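Local coordinates for protein exocyst complex component EXO70 (Saccharomyces cerevisiae, PDB 2B1E) that takes part in secretion as a subunit of the exocyst complex, which tethers secretory vesicles to sites of exocytosis, and contributes to the assembly of that complex, at residues K489-K492 and F493-F497. Numbering follows the deposited sequence.
Sequences KFRK and FNEGF
With R491 CG placed opposite its backbone N (chi1 -178°) and E495 CG beside its N (chi1 -73°), the two side chains, one turn apart on helix 483-504, run alongside each other in the same direction. They meet through the arginine's aliphatic stem: E495 OE2 lies 3.5 Å from R491 CG. The bend at chi3 carries the guanidinium back toward the preceding turn, where NH1 makes a salt bridge to E488, and E495 OE2 stays 5.5 Å from R491 NE. Underneath, E495 N donates to R491 O over 3.0 Å, one of four consecutive i to i+4 bonds.

The bond one residue earlier, from N494 N to F490 O, is the shortest of the four at 2.8 Å. N494 (chi1 -66°) sets the flat face of its amide against the same oxygen, with CG 3.1 Å from F490 O. N494 ND2, 3.2 Å from F490 O, forms no hydrogen bond to it, because its N-H bonds lie in the amide plane and miss the oxygen.

On the buried side the aromatic residues face neighbouring helices. F490 meets the ring of F533 and F493 that of Y530, both on helix 512-537, while F497 CB sits 4.0 Å above one face of the F493 ring, toward its rim. F497 packs on helix 552-563.

The contact thus lies within an amphipathic stretch in the C-terminal helical region of Exo70: main-chain bonds join its turns and aromatic rings bind it to adjacent helices. R491 and E495 form no salt bridge, so their opposite charges probably attract only weakly, while E488 engages the guanidinium.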
ATOM      1  N   LYS A 489      55.742 -15.561 -29.168  1.00 18.52           N
ATOM      2  CA  LYS A 489      54.974 -15.237 -27.967  1.00 17.85           C
ATOM      3  C   LYS A 489      54.466 -13.802 -28.039  1.00 15.54           C
ATOM      4  O   LYS A 489      53.339 -13.518 -27.636  1.00 13.74           O
ATOM      5  CB  LYS A 489      55.805 -15.418 -26.693  1.00 18.60           C
ATOM      6  CG  LYS A 489      56.127 -16.868 -26.351  1.00 19.47           C
ATOM      7  CD  LYS A 489      56.838 -16.964 -25.006  1.00 18.09           C
ATOM      8  CE  LYS A 489      57.547 -18.308 -24.849  1.00 21.47           C
ATOM      9  NZ  LYS A 489      56.613 -19.462 -24.981  1.00 18.70           N
ATOM     10  N   PHE A 490      55.300 -12.895 -28.543  1.00 14.64           N
ATOM     11  CA  PHE A 490      54.892 -11.495 -28.655  1.00 14.88           C
ATOM     12  C   PHE A 490      53.819 -11.363 -29.729  1.00 16.96           C
ATOM     13  O   PHE A 490      52.837 -10.635 -29.567  1.00 15.01           O
ATOM     14  CB  PHE A 490      56.089 -10.618 -29.020  1.00 13.89           C
ATOM     15  CG  PHE A 490      56.937 -10.229 -27.849  1.00 16.09           C
ATOM     16  CD1 PHE A 490      56.631  -9.093 -27.100  1.00 16.78           C
ATOM     17  CD2 PHE A 490      58.046 -10.992 -27.492  1.00 14.88           C
ATOM     18  CE1 PHE A 490      57.426  -8.721 -26.002  1.00 17.65           C
ATOM     19  CE2 PHE A 490      58.843 -10.635 -26.407  1.00 15.19           C
ATOM     20  CZ  PHE A 490      58.536  -9.498 -25.658  1.00 15.73           C
ATOM     21  N   ARG A 491      54.023 -12.069 -30.832  1.00 18.27           N
ATOM     22  CA  ARG A 491      53.083 -12.046 -31.943  1.00 21.15           C
ATOM     23  C   ARG A 491      51.678 -12.420 -31.471  1.00 20.24           C
ATOM     24  O   ARG A 491      50.731 -11.652 -31.648  1.00 21.88           O
ATOM     25  CB  ARG A 491      53.577 -13.012 -33.030  1.00 23.60           C
ATOM     26  CG  ARG A 491      52.740 -13.087 -34.288  1.00 27.61           C
ATOM     27  CD  ARG A 491      53.418 -14.020 -35.305  1.00 30.47           C
ATOM     28  NE  ARG A 491      54.747 -13.525 -35.677  1.00 32.25           N
ATOM     29  CZ  ARG A 491      55.888 -14.184 -35.485  1.00 34.31           C
ATOM     30  NH1 ARG A 491      55.891 -15.386 -34.925  1.00 33.05           N
ATOM     31  NH2 ARG A 491      57.036 -13.627 -35.841  1.00 34.90           N
ATOM     32  N   LYS A 492      51.538 -13.588 -30.856  1.00 20.05           N
ATOM     33  CA  LYS A 492      50.227 -14.015 -30.376  1.00 20.16           C
ATOM     34  C   LYS A 492      49.621 -12.977 -29.431  1.00 18.63           C
ATOM     35  O   LYS A 492      48.426 -12.701 -29.488  1.00 17.14           O
ATOM     36  CB  LYS A 492      50.327 -15.373 -29.677  1.00 22.55           C
ATOM     37  CG  LYS A 492      50.692 -16.530 -30.622  1.00 26.75           C
ATOM     38  CD  LYS A 492      50.940 -17.821 -29.840  1.00 31.78           C
ATOM     39  CE  LYS A 492      51.507 -18.929 -30.732  1.00 33.88           C
ATOM     40  NZ  LYS A 492      51.850 -20.166 -29.960  1.00 36.93           N
ATOM     41  N   PHE A 493      50.432 -12.402 -28.552  1.00 17.11           N
ATOM     42  CA  PHE A 493      49.894 -11.393 -27.653  1.00 16.91           C
ATOM     43  C   PHE A 493      49.401 -10.195 -28.467  1.00 16.11           C
ATOM     44  O   PHE A 493      48.304  -9.690 -28.238  1.00 18.48           O
ATOM     45  CB  PHE A 493      50.952 -10.916 -26.659  1.00 15.45           C
ATOM     46  CG  PHE A 493      50.494  -9.754 -25.816  1.00 18.82           C
ATOM     47  CD1 PHE A 493      49.587  -9.944 -24.776  1.00 16.49           C
ATOM     48  CD2 PHE A 493      50.916  -8.457 -26.112  1.00 16.89           C
ATOM     49  CE1 PHE A 493      49.104  -8.855 -24.045  1.00 17.89           C
ATOM     50  CE2 PHE A 493      50.439  -7.370 -25.394  1.00 15.46           C
ATOM     51  CZ  PHE A 493      49.530  -7.567 -24.359  1.00 15.77           C
ATOM     52  N   ASN A 494      50.213  -9.737 -29.416  1.00 16.48           N
ATOM     53  CA  ASN A 494      49.828  -8.592 -30.243  1.00 16.26           C
ATOM     54  C   ASN A 494      48.481  -8.812 -30.928  1.00 15.57           C
ATOM     55  O   ASN A 494      47.646  -7.906 -30.972  1.00 14.38           O
ATOM     56  CB  ASN A 494      50.894  -8.304 -31.312  1.00 16.00           C
ATOM     57  CG  ASN A 494      52.207  -7.841 -30.714  1.00 17.85           C
ATOM     58  OD1 ASN A 494      52.237  -7.250 -29.630  1.00 18.03           O
ATOM     59  ND2 ASN A 494      53.298  -8.083 -31.428  1.00 14.74           N
ATOM     60  N   GLU A 495      48.267 -10.015 -31.456  1.00 16.63           N
ATOM     61  CA  GLU A 495      47.008 -10.326 -32.130  1.00 17.93           C
ATOM     62  C   GLU A 495      45.844 -10.320 -31.144  1.00 15.77           C
ATOM     63  O   GLU A 495      44.761  -9.833 -31.459  1.00 17.35           O
ATOM     64  CB  GLU A 495      47.088 -11.685 -32.831  1.00 21.29           C
ATOM     65  CG  GLU A 495      47.951 -11.688 -34.093  1.00 24.91           C
ATOM     66  CD  GLU A 495      48.130 -13.086 -34.687  1.00 29.91           C
ATOM     67  OE1 GLU A 495      47.107 -13.757 -34.965  1.00 32.28           O
ATOM     68  OE2 GLU A 495      49.292 -13.511 -34.884  1.00 28.61           O
ATOM     69  N   GLY A 496      46.069 -10.849 -29.949  1.00 13.96           N
ATOM     70  CA  GLY A 496      45.017 -10.876 -28.954  1.00 12.42           C
ATOM     71  C   GLY A 496      44.719  -9.486 -28.439  1.00 13.13           C
ATOM     72  O   GLY A 496      43.555  -9.123 -28.253  1.00 13.31           O
ATOM     73  N   PHE A 497      45.777  -8.709 -28.209  1.00 12.11           N
ATOM     74  CA  PHE A 497      45.669  -7.333 -27.719  1.00 12.49           C
ATOM     75  C   PHE A 497      44.901  -6.465 -28.728  1.00 12.60           C
ATOM     76  O   PHE A 497      43.914  -5.810 -28.387  1.00 11.23           O
ATOM     77  CB  PHE A 497      47.072  -6.735 -27.521  1.00 12.14           C
ATOM     78  CG  PHE A 497      47.062  -5.288 -27.086  1.00 14.88           C
ATOM     79  CD1 PHE A 497      46.680  -4.936 -25.788  1.00 12.98           C
ATOM     80  CD2 PHE A 497      47.401  -4.275 -27.983  1.00 13.62           C
ATOM     81  CE1 PHE A 497      46.630  -3.596 -25.389  1.00  9.85           C
ATOM     82  CE2 PHE A 497      47.355  -2.928 -27.595  1.00 13.17           C
ATOM     83  CZ  PHE A 497      46.967  -2.590 -26.294  1.00 11.74           C
TER